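Long-range contacts in DNA-directed RNA polymerase subunit Rpo11 (Thermoplasma acidophilum, PDB 1XPP), which forms part of the archaeal DNA-directed RNA polymerase, probably as the small dimerising subunit of the enzyme that transcribes DNA into RNA: residues 11-16 against 28-33; 21-26 against 72-77; 34-39 against 53-58; 40-45 against 76-81; 46-51 against 67-72. All blocks are in the same frame, centred on the assembly; numbering follows the deposited sequence.

Contact 1 (11-16 against 28-33)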
# COMPACT_ATOMS: atom_id res chain seq x y z
N SER D 11 4.32 -0.73 1.33
CA SER D 11 3.96 -1.05 2.72
C SER D 11 4.22 0.15 3.61
O SER D 11 5.04 1.01 3.27
CB SER D 11 4.77 -2.24 3.19
OG SER D 11 6.14 -1.93 3.15
N SER D 12 3.55 0.21 4.76
CA SER D 12 3.88 1.23 5.74
C SER D 12 3.53 0.75 7.14
O SER D 12 2.71 -0.17 7.28
CB SER D 12 3.16 2.56 5.43
OG SER D 12 1.77 2.40 5.57
N LEU D 13 4.10 1.38 8.15
CA LEU D 13 3.72 1.05 9.53
C LEU D 13 3.67 2.29 10.40
O LEU D 13 4.25 3.33 10.03
CB LEU D 13 4.66 0.00 10.12
CG LEU D 13 6.17 0.24 9.97
CD1 LEU D 13 6.67 1.23 11.03
CD2 LEU D 13 6.97 -1.07 10.03
N ARG D 14 3.03 2.15 11.56
CA ARG D 14 2.76 3.30 12.44
C ARG D 14 2.60 2.76 13.82
O ARG D 14 1.83 1.81 14.03
CB ARG D 14 1.44 3.97 12.01
CG ARG D 14 1.02 5.21 12.83
CD ARG D 14 1.79 6.42 12.38
NE ARG D 14 1.40 7.67 13.02
CZ ARG D 14 1.70 8.02 14.27
NH1 ARG D 14 2.37 7.17 15.06
NH2 ARG D 14 1.34 9.21 14.74
N VAL D 15 3.29 3.35 14.79
CA VAL D 15 3.05 3.02 16.19
C VAL D 15 1.69 3.61 16.58
O VAL D 15 1.45 4.79 16.37
CB VAL D 15 4.15 3.59 17.12
CG1 VAL D 15 3.76 3.42 18.59
CG2 VAL D 15 5.50 2.87 16.84
N ILE D 16 0.80 2.79 17.13
CA ILE D 16 -0.54 3.32 17.45
C ILE D 16 -0.92 3.24 18.92
O ILE D 16 -1.98 3.77 19.32
CB ILE D 16 -1.61 2.70 16.59
CG1 ILE D 16 -1.69 1.19 16.84
CG2 ILE D 16 -1.39 3.09 15.10
CD1 ILE D 16 -2.84 0.56 16.17
N ILE D 28 0.58 -1.98 7.35
CA ILE D 28 -0.28 -1.81 6.19
C ILE D 28 0.40 -2.33 4.92
O ILE D 28 1.55 -2.00 4.65
CB ILE D 28 -0.69 -0.30 6.02
CG1 ILE D 28 -1.35 0.20 7.33
CG2 ILE D 28 -1.55 -0.14 4.79
CD1 ILE D 28 -1.84 1.62 7.32
N ASN D 29 -0.33 -3.12 4.14
CA ASN D 29 0.18 -3.71 2.89
C ASN D 29 1.39 -4.63 2.98
O ASN D 29 2.21 -4.69 2.05
CB ASN D 29 0.49 -2.63 1.87
CG ASN D 29 -0.67 -1.78 1.59
OD1 ASN D 29 -1.81 -2.25 1.56
ND2 ASN D 29 -0.42 -0.49 1.39
N TYR D 30 1.54 -5.34 4.09
CA TYR D 30 2.57 -6.33 4.15
C TYR D 30 1.97 -7.66 3.77
O TYR D 30 0.75 -7.86 3.92
CB TYR D 30 3.20 -6.44 5.54
CG TYR D 30 4.02 -5.24 5.90
CD1 TYR D 30 3.43 -4.16 6.53
CD2 TYR D 30 5.36 -5.17 5.53
CE1 TYR D 30 4.16 -3.03 6.85
CE2 TYR D 30 6.13 -4.04 5.86
CZ TYR D 30 5.50 -2.98 6.51
OH TYR D 30 6.23 -1.85 6.81
N ASP D 31 2.82 -8.55 3.29
CA ASP D 31 2.44 -9.95 3.15
C ASP D 31 2.14 -10.49 4.54
O ASP D 31 2.91 -10.23 5.46
CB ASP D 31 3.58 -10.75 2.48
CG ASP D 31 3.32 -11.00 1.01
OD1 ASP D 31 3.53 -10.06 0.23
OD2 ASP D 31 2.88 -12.12 0.64
N ASN D 32 1.00 -11.17 4.71
CA ASN D 32 0.68 -11.84 5.98
C ASN D 32 1.80 -12.75 6.50
O ASN D 32 2.02 -12.83 7.70
CB ASN D 32 -0.64 -12.64 5.92
CG ASN D 32 -1.88 -11.76 5.74
OD1 ASN D 32 -2.95 -12.25 5.36
ND2 ASN D 32 -1.77 -10.49 6.07
N THR D 33 2.51 -13.42 5.58
CA THR D 33 3.65 -14.24 5.97
C THR D 33 4.72 -13.46 6.71
O THR D 33 5.27 -13.96 7.72
CB THR D 33 4.24 -14.99 4.76
OG1 THR D 33 3.23 -15.93 4.36
CG2 THR D 33 5.47 -15.81 5.18
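Ser11 sets its CB over one face of the Tyr30 ring, 3.5 Å from the centroid and 16° off the normal, a CH-pi contact displaced toward the CZ and CE2 rim. With OG at chi1 62°, between the backbone N and the carbonyl carbon, the hydroxyl also rides over that rim, Ser11 OG standing 3.4 Å from Tyr30 CE2. The carbonyl of Ser12 meets the same ring at its edge, Ser12 O lying 3.2 Å from Tyr30 CE1. That oxygen is the acceptor of the Ile28 N-H as well, at 2.8 Å between Ile28 N and Ser12 O, with the donor close to the C=O axis. The return bond, from Ser12 N to Ile28 O, is 3.0 Å long and completes one antiparallel hydrogen-bonded pair. Leu13 adds a methyl, its CD2 resting 3.4 Å from Tyr30 OH.

Packing is close around this ring and bridge, whereas Asn29 is looser within the contact, its amide bonding Glu10 of the third subunit, and Asp31 lies exposed. A leucine in place of Tyr30 would probably leave Ser11 without its aromatic face and Gln95 of the second subunit without the phenol it hydrogen-bonds. Ser11 OG also bonds to that Gln95, and Ser12 OG meets Ser12 of the third subunit, so the polar ends serve the assembly. The Ser12-Ile28 pair lies at the open end of the hairpin of strands 12-19 and 22-28; beyond it 12-16 continues along the edge strand, while 28-33 leaves the sheet through Tyr30 and enters helix 32-42.

Contact 2 (21-26 against 72-77)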
# COMPACT_ATOMS: atom_id res chain seq x y z
N ASN D 21 5.58 -1.30 29.13
CA ASN D 21 6.47 -2.26 28.54
C ASN D 21 5.83 -2.86 27.32
O ASN D 21 6.05 -4.03 27.02
CB ASN D 21 6.74 -3.39 29.53
CG ASN D 21 7.26 -2.88 30.85
OD1 ASN D 21 8.08 -1.96 30.90
ND2 ASN D 21 6.74 -3.44 31.94
N SER D 22 5.05 -2.07 26.61
CA SER D 22 4.36 -2.61 25.44
C SER D 22 4.20 -1.61 24.31
O SER D 22 4.28 -0.38 24.48
CB SER D 22 3.02 -3.23 25.82
OG SER D 22 2.10 -2.20 26.09
N ILE D 23 3.94 -2.15 23.11
CA ILE D 23 3.76 -1.30 21.96
C ILE D 23 2.85 -2.04 21.00
O ILE D 23 2.84 -3.29 20.95
CB ILE D 23 5.14 -0.95 21.31
CG1 ILE D 23 5.02 0.24 20.38
CG2 ILE D 23 5.76 -2.20 20.62
CD1 ILE D 23 6.39 0.82 19.91
N THR D 24 2.06 -1.25 20.28
CA THR D 24 1.22 -1.77 19.21
C THR D 24 1.51 -0.99 17.95
O THR D 24 1.58 0.24 17.97
CB THR D 24 -0.27 -1.59 19.55
OG1 THR D 24 -0.50 -2.18 20.83
CG2 THR D 24 -1.17 -2.21 18.48
N VAL D 25 1.71 -1.74 16.86
CA VAL D 25 2.06 -1.18 15.58
C VAL D 25 1.05 -1.63 14.54
O VAL D 25 0.74 -2.82 14.43
CB VAL D 25 3.50 -1.62 15.16
CG1 VAL D 25 3.91 -0.96 13.87
CG2 VAL D 25 4.48 -1.30 16.25
N GLU D 26 0.53 -0.67 13.77
CA GLU D 26 -0.31 -0.96 12.62
C GLU D 26 0.59 -1.19 11.40
O GLU D 26 1.48 -0.35 11.13
CB GLU D 26 -1.28 0.20 12.37
CG GLU D 26 -2.42 -0.19 11.43
CD GLU D 26 -3.46 0.92 11.29
OE1 GLU D 26 -3.07 2.11 11.38
OE2 GLU D 26 -4.64 0.61 11.04
N GLY D 72 13.72 -4.33 29.26
CA GLY D 72 14.05 -3.45 28.15
C GLY D 72 12.83 -2.77 27.57
O GLY D 72 11.78 -2.67 28.23
N LYS D 73 12.96 -2.32 26.32
CA LYS D 73 11.92 -1.56 25.64
C LYS D 73 11.25 -2.46 24.62
O LYS D 73 11.89 -3.32 24.05
CB LYS D 73 12.52 -0.34 24.97
CG LYS D 73 13.01 0.74 25.96
CD LYS D 73 13.74 1.87 25.28
CE LYS D 73 13.81 3.13 26.16
NZ LYS D 73 14.00 2.87 27.63
N PRO D 74 9.92 -2.30 24.42
CA PRO D 74 9.26 -3.15 23.42
C PRO D 74 9.73 -2.87 21.99
O PRO D 74 9.83 -3.80 21.20
CB PRO D 74 7.78 -2.80 23.60
CG PRO D 74 7.79 -1.41 24.12
CD PRO D 74 8.97 -1.38 25.07
N GLN D 75 10.01 -1.61 21.65
CA GLN D 75 10.53 -1.26 20.33
C GLN D 75 11.88 -1.96 20.10
O GLN D 75 12.18 -2.33 18.97
CB GLN D 75 10.67 0.24 20.11
CG GLN D 75 11.58 0.93 21.10
CD GLN D 75 10.85 1.41 22.35
OE1 GLN D 75 9.83 0.85 22.74
NE2 GLN D 75 11.40 2.45 23.00
N SER D 76 12.66 -2.17 21.17
CA SER D 76 13.91 -2.93 21.04
C SER D 76 13.72 -4.41 20.68
O SER D 76 14.52 -4.98 19.91
CB SER D 76 14.76 -2.82 22.31
OG SER D 76 15.06 -1.44 22.48
N ALA D 77 12.69 -5.04 21.24
CA ALA D 77 12.41 -6.43 20.95
C ALA D 77 12.05 -6.55 19.47
O ALA D 77 12.51 -7.46 18.79
CB ALA D 77 11.28 -7.01 21.85
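Ile23 and Pro74 meet with their side chains at about a right angle, the branched methyl of the strand residue set against the pyrrolidine ring that begins helix 74-105. Both CB atoms are directed at the opposing segment. Ile23 CG2 makes the closest side-chain approach, 3.6 Å from Pro74 CB, and Ile23 CB lies 3.9 Å from Pro74 CG. The first torsion explains which branch does the touching: CG1 is anti to the backbone N (chi1 -163°), which sends CD1 up from the sheet beside Gln75 and leaves CG2 against the proline. Ile23 CD1 stays only loosely alongside Gln75, 4.3 Å from its CB.

The proline ring does not stop at the isoleucine. Its CG reaches over the strand backbone, 3.6 Å from Ser22 C, while Pro74 CD approaches the carbonyl carbon of Asn21 at 4.1 Å. The ring thus lies across the peptide groups that lead into strand 22-28, and the side chain of Ser22 points from the other side of the strand, away from the helix. The first turn of the long helix is thereby seated on the start of a central strand of the antiparallel sheet, as in the alpha/beta dimerisation domain of the Rpb3/Rpb11 family. Phe100 of the second subunit packs on both Ile23 and Gln75, bringing the partner helix to this same corner.

No hydrogen bond joins the two segments, so their adhesion is a matter of shape and apolar surface: carbon against carbon, and a ring against strand backbone, where Asn21 and Ile23 are hydrogen-bonded to Val69 and Val67.

Contact 3 (34-39 against 53-58); sequences LLRTLV and YYIKHP
Arg36 lays its aliphatic stem over one face of the Tyr53 ring in a CH-pi contact, with Arg36 CG 3.9 Å from the ring centroid and 18° off the normal. The methylene sits toward the rim, near CZ, and the chain then runs out extended from CG to NE, carrying CD to 3.6 Å from Tyr53 OH. The guanidinium plane stands 78° from the ring plane, and it is the phenol oxygen that lies near the guanidinium edge, without a hydrogen bond between them. The ring face is therefore met by hydrocarbon, not by the charged group.

Apolar contacts make up the rest. Val39 meets the same ring at its edge, its CB in the ring plane and 3.9 Å from Tyr53 CD2, while its CG2 touches Tyr53 CB. Tyr53 CG lies between the backbone N and the carbonyl carbon (chi1 57°), which turns the ring along the helix so that it spans the turn from Val39 to Arg36. A leucine at Tyr53 would probably strip the Arg36 stem of its flat support and set that long chain free to turn.

In this alpha/beta dimerisation domain, helix 32-42 covers one face of the antiparallel sheet, and here it rests on the end of the edge strand 48-54. Where that strand gives way to a loop, Ile55 continues the apolar seam: its CD1 lies 4.0 Å from Leu35 CD1, the two side chains crossing obliquely. Pro63 packs on both of these residues. On the helix side turned from the strand, Thr37 packs on Tyr89 of the second subunit.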
# COMPACT_ATOMS: atom_id res chain seq x y z
N LEU D 34 4.99 -12.25 6.24
CA LEU D 34 5.94 -11.37 6.95
C LEU D 34 5.51 -11.12 8.41
O LEU D 34 6.31 -11.23 9.34
CB LEU D 34 6.16 -10.03 6.21
CG LEU D 34 7.16 -9.11 6.95
CD1 LEU D 34 8.06 -8.33 6.00
CD2 LEU D 34 6.42 -8.17 7.82
N LEU D 35 4.24 -10.82 8.62
CA LEU D 35 3.80 -10.51 9.97
C LEU D 35 3.96 -11.71 10.90
O LEU D 35 4.39 -11.57 12.04
CB LEU D 35 2.35 -9.98 9.98
CG LEU D 35 2.07 -8.83 8.97
CD1 LEU D 35 0.61 -8.41 9.01
CD2 LEU D 35 2.92 -7.65 9.23
N ARG D 36 3.56 -12.89 10.41
CA ARG D 36 3.60 -14.09 11.26
C ARG D 36 5.03 -14.48 11.55
O ARG D 36 5.35 -14.83 12.67
CB ARG D 36 2.84 -15.23 10.59
CG ARG D 36 1.41 -14.87 10.30
CD ARG D 36 0.60 -16.11 9.99
NE ARG D 36 -0.63 -15.77 9.29
CZ ARG D 36 -0.76 -15.77 7.96
NH1 ARG D 36 0.27 -16.10 7.18
NH2 ARG D 36 -1.91 -15.43 7.41
N THR D 37 5.90 -14.35 10.53
CA THR D 37 7.33 -14.67 10.70
C THR D 37 7.96 -13.71 11.71
O THR D 37 8.72 -14.12 12.59
CB THR D 37 8.09 -14.58 9.35
OG1 THR D 37 7.51 -15.52 8.46
CG2 THR D 37 9.58 -14.92 9.52
N LEU D 38 7.58 -12.45 11.61
CA LEU D 38 8.11 -11.47 12.53
C LEU D 38 7.74 -11.80 13.98
O LEU D 38 8.58 -11.76 14.89
CB LEU D 38 7.62 -10.09 12.13
CG LEU D 38 8.06 -8.97 13.07
CD1 LEU D 38 9.59 -8.90 13.22
CD2 LEU D 38 7.48 -7.64 12.60
N VAL D 39 6.47 -12.15 14.20
CA VAL D 39 5.97 -12.48 15.52
C VAL D 39 6.63 -13.78 16.03
O VAL D 39 7.08 -13.82 17.19
CB VAL D 39 4.41 -12.49 15.52
CG1 VAL D 39 3.85 -13.15 16.78
CG2 VAL D 39 3.88 -11.05 15.40
N TYR D 53 0.12 -11.23 16.56
CA TYR D 53 -0.38 -10.53 15.38
C TYR D 53 -1.88 -10.62 15.35
O TYR D 53 -2.47 -11.60 15.84
CB TYR D 53 0.19 -11.11 14.08
CG TYR D 53 -0.07 -12.59 13.87
CD1 TYR D 53 -1.28 -13.03 13.30
CD2 TYR D 53 0.90 -13.52 14.21
CE1 TYR D 53 -1.51 -14.40 13.10
CE2 TYR D 53 0.68 -14.87 13.99
CZ TYR D 53 -0.52 -15.30 13.45
OH TYR D 53 -0.70 -16.66 13.26
N TYR D 54 -2.47 -9.61 14.72
CA TYR D 54 -3.92 -9.55 14.51
C TYR D 54 -4.12 -9.27 13.05
O TYR D 54 -3.82 -8.18 12.55
CB TYR D 54 -4.58 -8.49 15.37
CG TYR D 54 -4.23 -8.62 16.83
CD1 TYR D 54 -3.10 -7.98 17.37
CD2 TYR D 54 -5.00 -9.43 17.66
CE1 TYR D 54 -2.79 -8.10 18.74
CE2 TYR D 54 -4.69 -9.56 19.00
CZ TYR D 54 -3.61 -8.90 19.53
OH TYR D 54 -3.37 -9.07 20.88
N ILE D 55 -4.62 -10.28 12.34
CA ILE D 55 -4.80 -10.10 10.92
C ILE D 55 -6.25 -10.31 10.58
O ILE D 55 -6.92 -9.38 10.12
CB ILE D 55 -3.88 -11.04 10.13
CG1 ILE D 55 -2.43 -10.66 10.37
CG2 ILE D 55 -4.21 -10.98 8.63
CD1 ILE D 55 -1.41 -11.71 9.94
N LYS D 56 -6.74 -11.53 10.77
CA LYS D 56 -8.18 -11.73 10.55
C LYS D 56 -9.07 -11.64 11.78
O LYS D 56 -10.29 -11.50 11.66
CB LYS D 56 -8.49 -12.96 9.72
CG LYS D 56 -7.67 -14.16 9.99
CD LYS D 56 -7.30 -14.78 8.65
CE LYS D 56 -6.24 -13.94 7.94
NZ LYS D 56 -6.27 -14.08 6.45
N HIS D 57 -8.47 -11.69 12.96
CA HIS D 57 -9.25 -11.51 14.18
C HIS D 57 -8.53 -10.53 15.08
O HIS D 57 -7.30 -10.60 15.19
CB HIS D 57 -9.41 -12.85 14.90
CG HIS D 57 -9.84 -13.96 14.01
ND1 HIS D 57 -11.07 -13.98 13.38
CD2 HIS D 57 -9.18 -15.07 13.57
CE1 HIS D 57 -11.15 -15.06 12.62
NE2 HIS D 57 -10.02 -15.73 12.72
N PRO D 58 -9.25 -9.57 15.70
CA PRO D 58 -10.70 -9.28 15.57
C PRO D 58 -10.88 -8.49 14.29
O PRO D 58 -10.00 -8.52 13.40
CB PRO D 58 -10.96 -8.41 16.79
CG PRO D 58 -9.67 -7.60 16.93
CD PRO D 58 -8.59 -8.61 16.61

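Contact 4 (40-45 against 76-81)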
# COMPACT_ATOMS: atom_id res chain seq x y z
N GLU D 40 6.74 -14.79 15.16
CA GLU D 40 7.45 -16.04 15.51
C GLU D 40 8.87 -15.73 15.99
O GLU D 40 9.34 -16.24 17.02
CB GLU D 40 7.48 -17.00 14.32
CG GLU D 40 8.05 -18.38 14.64
CD GLU D 40 8.36 -19.21 13.40
OE1 GLU D 40 9.10 -20.22 13.50
OE2 GLU D 40 7.89 -18.87 12.31
N GLU D 41 9.53 -14.82 15.29
CA GLU D 41 10.87 -14.43 15.70
C GLU D 41 10.90 -13.69 17.05
O GLU D 41 11.75 -13.97 17.91
CB GLU D 41 11.55 -13.63 14.59
CG GLU D 41 13.05 -13.40 14.85
CD GLU D 41 13.90 -14.66 14.69
OE1 GLU D 41 13.38 -15.72 14.32
OE2 GLU D 41 15.12 -14.58 14.97
N ILE D 42 9.98 -12.74 17.25
CA ILE D 42 9.98 -11.96 18.49
C ILE D 42 9.72 -12.89 19.68
O ILE D 42 10.24 -12.66 20.76
CB ILE D 42 8.91 -10.85 18.46
CG1 ILE D 42 9.24 -9.78 17.42
CG2 ILE D 42 8.74 -10.21 19.83
CD1 ILE D 42 8.01 -8.97 16.94
N LEU D 43 8.88 -13.90 19.47
CA LEU D 43 8.57 -14.87 20.53
C LEU D 43 9.76 -15.72 20.99
O LEU D 43 9.67 -16.37 22.04
CB LEU D 43 7.44 -15.79 20.08
CG LEU D 43 6.01 -15.22 20.13
CD1 LEU D 43 5.04 -16.11 19.36
CD2 LEU D 43 5.54 -15.02 21.56
N LYS D 44 10.87 -15.72 20.24
CA LYS D 44 12.08 -16.48 20.61
C LYS D 44 12.92 -15.70 21.63
O LYS D 44 13.83 -16.25 22.26
CB LYS D 44 12.93 -16.77 19.39
CG LYS D 44 12.30 -17.68 18.36
CD LYS D 44 13.23 -17.83 17.19
CE LYS D 44 12.59 -18.51 16.04
NZ LYS D 44 13.52 -18.54 14.88
N ASP D 45 12.60 -14.42 21.78
CA ASP D 45 13.35 -13.49 22.64
C ASP D 45 12.99 -13.70 24.11
O ASP D 45 11.82 -13.62 24.49
CB ASP D 45 13.00 -12.07 22.20
CG ASP D 45 13.82 -10.99 22.87
OD1 ASP D 45 13.92 -9.93 22.26
OD2 ASP D 45 14.35 -11.14 24.00
N SER D 76 12.66 -2.17 21.17
CA SER D 76 13.91 -2.93 21.04
C SER D 76 13.72 -4.41 20.68
O SER D 76 14.52 -4.98 19.91
CB SER D 76 14.76 -2.82 22.31
OG SER D 76 15.06 -1.44 22.48
N ALA D 77 12.69 -5.04 21.24
CA ALA D 77 12.41 -6.43 20.95
C ALA D 77 12.05 -6.55 19.47
O ALA D 77 12.51 -7.46 18.79
CB ALA D 77 11.28 -7.01 21.85
N ILE D 78 11.25 -5.62 18.95
CA ILE D 78 10.94 -5.62 17.52
C ILE D 78 12.23 -5.46 16.69
O ILE D 78 12.47 -6.25 15.76
CB ILE D 78 9.91 -4.57 17.15
CG1 ILE D 78 8.59 -4.90 17.87
CG2 ILE D 78 9.80 -4.48 15.60
CD1 ILE D 78 7.50 -3.84 17.73
N LYS D 79 13.06 -4.49 17.05
CA LYS D 79 14.31 -4.27 16.31
C LYS D 79 15.18 -5.53 16.32
O LYS D 79 15.70 -5.92 15.25
CB LYS D 79 15.12 -3.09 16.87
CG LYS D 79 16.39 -2.81 16.03
CD LYS D 79 17.16 -1.59 16.51
CE LYS D 79 18.42 -1.42 15.64
NZ LYS D 79 19.25 -0.32 16.23
N ARG D 80 15.39 -6.16 17.47
CA ARG D 80 16.22 -7.38 17.53
C ARG D 80 15.75 -8.43 16.53
O ARG D 80 16.55 -9.07 15.80
CB ARG D 80 16.27 -7.97 18.96
CG ARG D 80 17.04 -7.03 19.94
CD ARG D 80 17.24 -7.70 21.33
NE ARG D 80 16.00 -8.01 22.07
CZ ARG D 80 15.42 -7.17 22.91
NH1 ARG D 80 15.89 -5.93 23.09
NH2 ARG D 80 14.31 -7.56 23.56
N ALA D 81 14.43 -8.63 16.50
CA ALA D 81 13.87 -9.64 15.61
C ALA D 81 14.03 -9.31 14.15
O ALA D 81 14.34 -10.22 13.35
CB ALA D 81 12.39 -9.87 15.92
O HOH W 1 12.93 -10.03 19.68
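Ile42 and Ala81 bring together two helices of the Rpb3/Rpb11-type dimerisation domain: the last part of helix 32-42, with the type I turn from Ile42 to Asp45, and an early part of the long helix 74-105.

The apolar part centres on Ala81, whose small side chain is consistent with the close approach of the helices, the CA atoms of Ile42 and Ala81 being 5.4 Å apart. Ile42 CG1 presses on Ala81 CB at 3.5 Å, tighter than a usual carbon contact, and Ile42 CD1 extends to Ile78 CG1 at 4.2 Å. Glu41 adds its methylene, CG lying 3.7 Å from Ala81 CB; the bend at chi2 swings its carboxylate to Lys44 NZ, three residues on, a salt bridge within the segment.

A salt bridge closes one side of the contact. Arg80 grips Asp45 side-on through NE and NH2, both directed at the single oxygen OD1, with Arg80 NH2 2.7 Å from Asp45 OD1, and both reaching it on its syn side, from opposite faces of the carboxylate. The guanidinium keeps Asp45 OD1 near its own plane, while the two flat groups stand 75° apart. Asp45 CG is anti to the backbone N (chi1 -173°), which extends the carboxylate across to the long helix; its other oxygen accepts from the backbone N of Gln47.

Water completes the contact: one molecule donates to Ala77 O at 2.8 Å and, also at 2.8 Å, to Asp45 OD1, the third donor on that oxygen.

Contact 5 (46-51 against 67-72); sequences DQVDEA and VRVKSG
A classic beta bulge interrupts the pairing of 46-51 with 67-72: Asp49 and Glu50 both stand opposite Arg68, and their two amides converge on one carbonyl. Asp49 N lies 2.7 Å from Arg68 O and Glu50 N 3.0 Å from the same oxygen, each tilted somewhat from the carbonyl plane. Arg68 N answers with a bond to Glu50 O, and regular antiparallel pairing continues at Ala51 and Val67. On the other side of the bulge, Val48 and Val69 form a non-hydrogen-bonded pair, followed by the bond from Lys70 N to Gln47 O.

The extra residue puts two acids within reach of one guanidinium. Arg68 leaves its backbone with CG anti to N and bends at chi3 (40°), which curls the group back across the neighbouring strand. Arg68 NH1 forms a salt bridge to Asp49 OD1 at 2.7 Å, with Asp49 CB over one face of the guanidinium. Glu50 comes at the edge, its OE1 in the guanidinium plane and 2.8 Å from Arg68 NH2, though its carboxylate is turned 86° against that plane.

Where the strands end, side chains take over. Lys70 stretches out to bond Asp46 O through NZ at 2.6 Å, and Ser71 OG donates to Gln47 OE1 at 2.7 Å, in the amide plane and on a lone pair. Val48, Ala51 and Val67 pack instead on Ile42 of helix 32-42.

The hairpin 48-54/64-69 is thus polar on its outer margin, where one arginine shared by two carboxylates probably balances much of their negative charge and helps to fix the bulge.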
# COMPACT_ATOMS: atom_id res chain seq x y z
N ASP D 46 13.98 -13.96 24.95
CA ASP D 46 13.69 -14.23 26.38
C ASP D 46 13.22 -12.99 27.16
O ASP D 46 12.74 -13.12 28.30
CB ASP D 46 14.89 -14.89 27.06
CG ASP D 46 16.06 -13.95 27.22
OD1 ASP D 46 16.33 -13.56 28.36
OD2 ASP D 46 16.69 -13.59 26.20
N GLN D 47 13.33 -11.81 26.58
CA GLN D 47 12.88 -10.59 27.23
C GLN D 47 11.42 -10.29 26.90
O GLN D 47 10.85 -9.33 27.43
CB GLN D 47 13.74 -9.39 26.82
CG GLN D 47 15.25 -9.56 27.13
CD GLN D 47 15.96 -8.25 27.17
OE1 GLN D 47 15.79 -7.48 28.11
NE2 GLN D 47 16.77 -7.97 26.14
N VAL D 48 10.84 -11.12 26.02
CA VAL D 48 9.47 -10.89 25.53
C VAL D 48 8.46 -11.68 26.34
O VAL D 48 8.61 -12.89 26.54
CB VAL D 48 9.35 -11.19 24.01
CG1 VAL D 48 7.87 -11.23 23.55
CG2 VAL D 48 10.08 -10.14 23.26
N ASP D 49 7.42 -10.96 26.77
CA ASP D 49 6.33 -11.48 27.57
C ASP D 49 5.19 -11.98 26.67
O ASP D 49 4.69 -13.09 26.85
CB ASP D 49 5.85 -10.33 28.46
CG ASP D 49 5.47 -10.74 29.83
OD1 ASP D 49 4.46 -11.47 29.97
OD2 ASP D 49 6.14 -10.27 30.78
N GLU D 50 4.80 -11.17 25.70
CA GLU D 50 3.79 -11.57 24.74
C GLU D 50 4.08 -10.91 23.42
O GLU D 50 4.58 -9.80 23.38
CB GLU D 50 2.39 -11.15 25.21
CG GLU D 50 1.54 -12.31 25.77
CD GLU D 50 0.26 -11.83 26.40
OE1 GLU D 50 -0.04 -12.26 27.54
OE2 GLU D 50 -0.45 -11.01 25.77
N ALA D 51 3.77 -11.61 22.35
CA ALA D 51 3.83 -11.03 21.01
C ALA D 51 2.74 -11.67 20.20
O ALA D 51 2.64 -12.90 20.12
CB ALA D 51 5.18 -11.27 20.37
N VAL D 67 3.38 -6.16 21.23
CA VAL D 67 4.52 -6.77 21.90
C VAL D 67 4.58 -6.22 23.32
O VAL D 67 4.53 -5.01 23.51
CB VAL D 67 5.87 -6.43 21.17
CG1 VAL D 67 7.05 -7.07 21.87
CG2 VAL D 67 5.83 -6.89 19.69
N ARG D 68 4.68 -7.12 24.28
CA ARG D 68 4.97 -6.74 25.67
C ARG D 68 6.24 -7.45 26.14
O ARG D 68 6.39 -8.63 25.95
CB ARG D 68 3.81 -7.08 26.59
CG ARG D 68 4.05 -6.68 28.07
CD ARG D 68 2.80 -6.90 28.94
NE ARG D 68 2.09 -8.13 28.59
CZ ARG D 68 2.17 -9.27 29.28
NH1 ARG D 68 2.91 -9.35 30.37
NH2 ARG D 68 1.49 -10.33 28.87
N VAL D 69 7.11 -6.69 26.80
CA VAL D 69 8.40 -7.21 27.27
C VAL D 69 8.44 -7.38 28.81
O VAL D 69 7.75 -6.63 29.54
CB VAL D 69 9.56 -6.29 26.77
CG1 VAL D 69 9.64 -6.32 25.21
CG2 VAL D 69 9.42 -4.86 27.24
N LYS D 70 9.21 -8.37 29.28
CA LYS D 70 9.59 -8.46 30.72
C LYS D 70 10.64 -7.42 31.08
O LYS D 70 10.69 -6.94 32.23
CB LYS D 70 10.19 -9.82 31.08
CG LYS D 70 9.54 -11.06 30.54
CD LYS D 70 10.51 -12.24 30.64
CE LYS D 70 9.88 -13.51 30.13
NZ LYS D 70 10.92 -14.47 29.62
N SER D 71 11.53 -7.10 30.14
CA SER D 71 12.62 -6.16 30.39
C SER D 71 13.00 -5.44 29.11
O SER D 71 12.63 -5.87 28.02
CB SER D 71 13.84 -6.89 30.96
OG SER D 71 14.15 -8.04 30.18
N GLY D 72 13.72 -4.33 29.26
CA GLY D 72 14.05 -3.45 28.15
C GLY D 72 12.83 -2.77 27.57
O GLY D 72 11.78 -2.67 28.23

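The five contacts tie together one antiparallel sheet of strand order 12-19, 22-28, 64-69, 48-54 and the two helices packed on it: 1 and 5 include strand pairs, 2 and 3 set a helix against a strand, and 4 joins the helices. Contact 1 closes before contacts 3, 4 and 5 open, whereas contacts 3 and 4 alternate along the chain. Contacts 2 and 4 end on helix 74-105, centres about 10 Å apart; contact 5 lies sequentially within the span of both. Contacts 1 and 5 are farthest apart, about 21 Å between centres. Contacts 1 to 4 also touch the second subunit, consistent with a dimerisation domain, but contact 5 meets no other chain.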